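Local coordinates for TAF6 (Antonospora locustae, PDB 4ATG), which probably serves as a subunit of the general transcription factor TFIID, its HEAT-repeat C-terminal domain taking part in Taf6-Taf9 complex formation, at residues S91-D103 / T135-S149. Numbering follows the deposited sequence.
Sequences SLLTCVIGKSIVD and TLKGVWMDPNRSEDS
Ile97, at the last turn of helix 85-97, packs against Val139 of helix 128-140 by two branches at once: CG2 meets Val139 CG1 at 3.8 Å, while CD1 lies against Val139 CG2. CG1 of Ile97 sits between its backbone N and carbonyl carbon (chi1 69°), which lays CG2 and CD1 alongside the two valine methyls, one against each. CD1 also touches the guanidinium of Arg145, 3.9 Å from NH1, which hydrogen-bonds a water, and Val139 CG2 lies over one face of that group, offset toward the rim. One turn earlier in helix 85-97, Leu93 CD2 meets Leu136 CD2 at 3.8 Å, the two side chains crossing at about a right angle, and Leu93 CD1 reaches Thr135 CG2 tip to tip. The two helix segments run nearly parallel, 21° apart with axes 11.3 Å from each other, in keeping with the stacked helices of a HEAT-repeat domain. Where helix 85-97 ends, Ser149 OG, in the first turn of helix 147-160, donates a 2.6 Å hydrogen bond to Ile97 O, tilted 34° from the carbonyl plane. Ser146 OG, at the N-cap of that helix, accepts from Ser149 N at 3.2 Å. Without the Ser149 hydroxyl, as with an alanine here, Ile97 O would probably lose this short bond and the tie between the two helix ends would weaken. Waters extend the polar seam: one joins Lys99 O to Ser146 OG, another Ile101 O to Asp148 OD2, while Asp148 OD1 forms a salt bridge with Lys184. Arg107 of helix 104-121 hydrogen-bonds to the carbonyl oxygens of Val96, Gly98 and Ile101.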
loop_
_atom_site.group_PDB
_atom_site.type_symbol
_atom_site.label_atom_id
_atom_site.label_comp_id
_atom_site.label_asym_id
_atom_site.label_seq_id
_atom_site.Cartn_x
_atom_site.Cartn_y
_atom_site.Cartn_z
ATOM N N SER A 91 2.086 0.507 5.714
ATOM C CA SER A 91 0.657 0.843 5.744
ATOM C C SER A 91 -0.010 0.362 4.431
ATOM O O SER A 91 -1.072 -0.245 4.462
ATOM C CB SER A 91 0.470 2.341 5.913
ATOM O OG SER A 91 -0.905 2.631 6.051
ATOM N N LEU A 92 0.638 0.605 3.288
ATOM C CA LEU A 92 0.155 0.070 2.021
ATOM C C LEU A 92 0.174 -1.452 2.045
ATOM O O LEU A 92 -0.772 -2.066 1.571
ATOM C CB LEU A 92 1.028 0.550 0.887
ATOM C CG LEU A 92 0.851 2.001 0.438
ATOM C CD1 LEU A 92 2.019 2.365 -0.528
ATOM C CD2 LEU A 92 -0.519 2.201 -0.221
ATOM N N LEU A 93 1.225 -2.063 2.593
ATOM C CA LEU A 93 1.287 -3.530 2.670
ATOM C C LEU A 93 0.188 -4.124 3.538
ATOM O O LEU A 93 -0.302 -5.210 3.218
ATOM C CB LEU A 93 2.672 -4.018 3.110
ATOM C CG LEU A 93 3.789 -3.808 2.083
ATOM C CD1 LEU A 93 5.120 -4.055 2.714
ATOM C CD2 LEU A 93 3.623 -4.739 0.864
ATOM N N THR A 94 -0.257 -3.394 4.595
ATOM C CA THR A 94 -1.394 -3.835 5.436
ATOM C C THR A 94 -2.660 -3.934 4.548
ATOM O O THR A 94 -3.455 -4.850 4.718
ATOM C CB THR A 94 -1.591 -2.862 6.587
ATOM O OG1 THR A 94 -0.438 -2.929 7.432
ATOM C CG2 THR A 94 -2.847 -3.149 7.403
ATOM N N CYS A 95 -2.830 -3.002 3.597
ATOM C CA CYS A 95 -3.984 -3.044 2.675
ATOM C C CYS A 95 -3.881 -4.179 1.681
ATOM O O CYS A 95 -4.910 -4.651 1.198
ATOM C CB CYS A 95 -4.170 -1.711 1.966
ATOM S SG CYS A 95 -4.592 -0.357 3.075
ATOM N N VAL A 96 -2.652 -4.615 1.364
ATOM C CA VAL A 96 -2.441 -5.729 0.408
ATOM C C VAL A 96 -2.746 -7.069 1.103
ATOM O O VAL A 96 -3.486 -7.899 0.572
ATOM C CB VAL A 96 -0.982 -5.746 -0.158
ATOM C CG1 VAL A 96 -0.737 -6.962 -1.055
ATOM C CG2 VAL A 96 -0.650 -4.455 -0.916
ATOM N N ILE A 97 -2.147 -7.265 2.285
ATOM C CA ILE A 97 -2.175 -8.523 3.031
ATOM C C ILE A 97 -3.151 -8.635 4.222
ATOM O O ILE A 97 -3.326 -9.729 4.741
ATOM C CB ILE A 97 -0.718 -8.935 3.411
ATOM C CG1 ILE A 97 -0.106 -7.987 4.457
ATOM C CG2 ILE A 97 0.191 -9.066 2.184
ATOM C CD1 ILE A 97 0.139 -8.562 5.714
ATOM N N GLY A 98 -3.729 -7.520 4.665
ATOM C CA GLY A 98 -4.645 -7.468 5.803
ATOM C C GLY A 98 -5.713 -8.547 5.797
ATOM O O GLY A 98 -6.356 -8.774 4.767
ATOM N N LYS A 99 -5.870 -9.253 6.936
ATOM C CA LYS A 99 -6.826 -10.366 7.033
ATOM C C LYS A 99 -8.282 -9.927 7.049
ATOM O O LYS A 99 -9.145 -10.709 6.677
ATOM C CB LYS A 99 -6.510 -11.294 8.239
ATOM C CG LYS A 99 -6.668 -10.661 9.621
ATOM C CD LYS A 99 -6.261 -11.627 10.725
ATOM C CE LYS A 99 -6.367 -11.015 12.096
ATOM N NZ LYS A 99 -6.072 -12.011 13.160
ATOM N N SER A 100 -8.564 -8.694 7.499
ATOM C CA SER A 100 -9.944 -8.218 7.636
ATOM C C SER A 100 -10.528 -7.537 6.392
ATOM O O SER A 100 -11.728 -7.265 6.359
ATOM C CB SER A 100 -10.078 -7.331 8.876
ATOM O OG SER A 100 -9.494 -7.952 10.011
ATOM N N ILE A 101 -9.696 -7.282 5.368
ATOM C CA ILE A 101 -10.149 -6.645 4.128
ATOM C C ILE A 101 -10.944 -7.641 3.279
ATOM O O ILE A 101 -10.469 -8.747 3.021
ATOM C CB ILE A 101 -8.954 -6.001 3.375
ATOM C CG1 ILE A 101 -8.422 -4.787 4.172
ATOM C CG2 ILE A 101 -9.327 -5.613 1.917
ATOM C CD1 ILE A 101 -7.036 -4.458 3.899
ATOM N N VAL A 102 -12.151 -7.253 2.860
ATOM C CA VAL A 102 -13.020 -8.130 2.079
ATOM C C VAL A 102 -13.014 -7.842 0.577
ATOM O O VAL A 102 -13.418 -8.703 -0.201
ATOM C CB VAL A 102 -14.458 -8.291 2.662
ATOM C CG1 VAL A 102 -14.435 -9.010 4.009
ATOM C CG2 VAL A 102 -15.183 -6.953 2.775
ATOM N N ASP A 103 -12.519 -6.654 0.169
ATOM C CA ASP A 103 -12.512 -6.244 -1.225
ATOM C C ASP A 103 -11.159 -6.498 -1.906
ATOM O O ASP A 103 -10.162 -5.908 -1.507
ATOM C CB ASP A 103 -12.896 -4.749 -1.310
ATOM C CG ASP A 103 -13.422 -4.283 -2.655
ATOM O OD1 ASP A 103 -13.124 -4.938 -3.671
ATOM O OD2 ASP A 103 -14.105 -3.241 -2.693
ATOM N N THR A 135 8.313 -9.554 3.238
ATOM C CA THR A 135 6.952 -9.466 3.763
ATOM C C THR A 135 5.990 -10.250 2.855
ATOM O O THR A 135 5.248 -11.100 3.341
ATOM C CB THR A 135 6.539 -7.993 3.906
ATOM O OG1 THR A 135 7.411 -7.374 4.849
ATOM C CG2 THR A 135 5.085 -7.822 4.343
ATOM N N LEU A 136 6.012 -9.963 1.553
ATOM C CA LEU A 136 5.101 -10.603 0.596
ATOM C C LEU A 136 5.273 -12.107 0.475
ATOM O O LEU A 136 4.277 -12.846 0.528
ATOM C CB LEU A 136 5.232 -9.930 -0.774
ATOM C CG LEU A 136 4.855 -8.452 -0.842
ATOM C CD1 LEU A 136 5.274 -7.867 -2.176
ATOM C CD2 LEU A 136 3.364 -8.243 -0.604
ATOM N N LYS A 137 6.516 -12.573 0.275
ATOM C CA LYS A 137 6.791 -14.001 0.147
ATOM C C LYS A 137 6.376 -14.702 1.452
ATOM O O LYS A 137 5.836 -15.810 1.402
ATOM C CB LYS A 137 8.283 -14.254 -0.154
ATOM C CG LYS A 137 8.606 -15.706 -0.490
ATOM C CD LYS A 137 9.964 -16.158 0.059
ATOM C CE LYS A 137 9.891 -16.677 1.479
ATOM N NZ LYS A 137 11.168 -17.308 1.903
ATOM N N GLY A 138 6.596 -14.031 2.587
ATOM C CA GLY A 138 6.232 -14.560 3.901
ATOM C C GLY A 138 4.753 -14.863 4.052
ATOM O O GLY A 138 4.394 -15.950 4.507
ATOM N N VAL A 139 3.894 -13.912 3.632
ATOM C CA VAL A 139 2.432 -13.982 3.689
ATOM C C VAL A 139 1.915 -15.013 2.696
ATOM O O VAL A 139 1.108 -15.867 3.073
ATOM C CB VAL A 139 1.780 -12.584 3.507
ATOM C CG1 VAL A 139 0.250 -12.683 3.390
ATOM C CG2 VAL A 139 2.174 -11.639 4.650
ATOM N N TRP A 140 2.408 -14.963 1.435
ATOM C CA TRP A 140 2.010 -15.919 0.391
ATOM C C TRP A 140 2.273 -17.370 0.842
ATOM O O TRP A 140 1.384 -18.229 0.735
ATOM C CB TRP A 140 2.745 -15.597 -0.930
ATOM C CG TRP A 140 2.538 -16.617 -2.017
ATOM C CD1 TRP A 140 1.386 -17.297 -2.298
ATOM C CD2 TRP A 140 3.519 -17.081 -2.957
ATOM N NE1 TRP A 140 1.589 -18.158 -3.351
ATOM C CE2 TRP A 140 2.894 -18.059 -3.767
ATOM C CE3 TRP A 140 4.877 -16.775 -3.189
ATOM C CZ2 TRP A 140 3.575 -18.734 -4.790
ATOM C CZ3 TRP A 140 5.554 -17.459 -4.195
ATOM C CH2 TRP A 140 4.901 -18.412 -4.992
ATOM N N MET A 141 3.473 -17.624 1.390
ATOM C CA MET A 141 3.908 -18.955 1.805
ATOM C C MET A 141 3.509 -19.403 3.221
ATOM O O MET A 141 3.895 -20.489 3.632
ATOM C CB MET A 141 5.415 -19.125 1.560
ATOM C CG MET A 141 5.829 -19.006 0.091
ATOM S SD MET A 141 4.971 -20.134 -1.039
ATOM C CE MET A 141 5.647 -21.729 -0.495
ATOM N N ASP A 142 2.723 -18.601 3.945
ATOM C CA ASP A 142 2.297 -18.926 5.310
ATOM C C ASP A 142 1.008 -19.753 5.303
ATOM O O ASP A 142 -0.044 -19.194 4.981
ATOM C CB ASP A 142 2.125 -17.639 6.140
ATOM C CG ASP A 142 1.788 -17.842 7.611
ATOM O OD1 ASP A 142 1.479 -18.995 8.000
ATOM O OD2 ASP A 142 1.834 -16.842 8.374
ATOM N N PRO A 143 1.038 -21.047 5.742
ATOM C CA PRO A 143 -0.203 -21.856 5.736
ATOM C C PRO A 143 -1.314 -21.362 6.662
ATOM O O PRO A 143 -2.463 -21.742 6.458
ATOM C CB PRO A 143 0.273 -23.267 6.101
ATOM C CG PRO A 143 1.761 -23.257 5.914
ATOM C CD PRO A 143 2.193 -21.849 6.195
ATOM N N ASN A 144 -0.982 -20.484 7.633
ATOM C CA ASN A 144 -1.915 -19.896 8.603
ATOM C C ASN A 144 -2.630 -18.661 8.067
ATOM O O ASN A 144 -3.660 -18.257 8.617
ATOM C CB ASN A 144 -1.197 -19.579 9.919
ATOM C CG ASN A 144 -0.444 -20.759 10.499
ATOM O OD1 ASN A 144 -0.959 -21.872 10.592
ATOM N ND2 ASN A 144 0.811 -20.545 10.864
ATOM N N ARG A 145 -2.085 -18.052 6.997
ATOM C CA ARG A 145 -2.683 -16.881 6.369
ATOM C C ARG A 145 -3.913 -17.300 5.585
ATOM O O ARG A 145 -3.963 -18.432 5.095
ATOM C CB ARG A 145 -1.675 -16.192 5.428
ATOM C CG ARG A 145 -0.702 -15.283 6.147
ATOM C CD ARG A 145 -1.399 -14.021 6.579
ATOM N NE ARG A 145 -0.552 -13.192 7.424
ATOM C CZ ARG A 145 -0.846 -11.944 7.759
ATOM N NH1 ARG A 145 -1.972 -11.383 7.330
ATOM N NH2 ARG A 145 -0.024 -11.249 8.525
ATOM N N SER A 146 -4.897 -16.390 5.466
ATOM C CA SER A 146 -6.133 -16.644 4.723
ATOM C C SER A 146 -5.875 -16.635 3.219
ATOM O O SER A 146 -4.842 -16.119 2.762
ATOM C CB SER A 146 -7.195 -15.595 5.059
ATOM O OG SER A 146 -6.957 -14.355 4.400
ATOM N N GLU A 147 -6.835 -17.186 2.449
ATOM C CA GLU A 147 -6.788 -17.215 0.989
ATOM C C GLU A 147 -6.647 -15.799 0.409
ATOM O O GLU A 147 -5.852 -15.593 -0.509
ATOM C CB GLU A 147 -8.067 -17.870 0.456
ATOM C CG GLU A 147 -8.122 -17.988 -1.058
ATOM C CD GLU A 147 -9.280 -18.824 -1.551
ATOM O OE1 GLU A 147 -10.444 -18.467 -1.258
ATOM O OE2 GLU A 147 -9.022 -19.829 -2.251
ATOM N N ASP A 148 -7.430 -14.832 0.933
ATOM C CA ASP A 148 -7.418 -13.452 0.447
ATOM C C ASP A 148 -6.094 -12.748 0.743
ATOM O O ASP A 148 -5.611 -11.989 -0.107
ATOM C CB ASP A 148 -8.621 -12.667 1.005
ATOM C CG ASP A 148 -9.970 -13.048 0.411
ATOM O OD1 ASP A 148 -9.998 -13.857 -0.556
ATOM O OD2 ASP A 148 -10.996 -12.510 0.881
ATOM N N SER A 149 -5.482 -13.039 1.920
ATOM C CA SER A 149 -4.180 -12.458 2.290
ATOM C C SER A 149 -3.079 -12.965 1.360
ATOM O O SER A 149 -2.289 -12.172 0.855
ATOM C CB SER A 149 -3.828 -12.786 3.739
ATOM O OG SER A 149 -4.602 -11.996 4.623
HETATM O O HOH W 1 -3.360 -9.102 9.138
HETATM O O HOH W 2 -9.017 -12.773 4.917
HETATM O O HOH W 3 -11.062 -11.591 3.383
#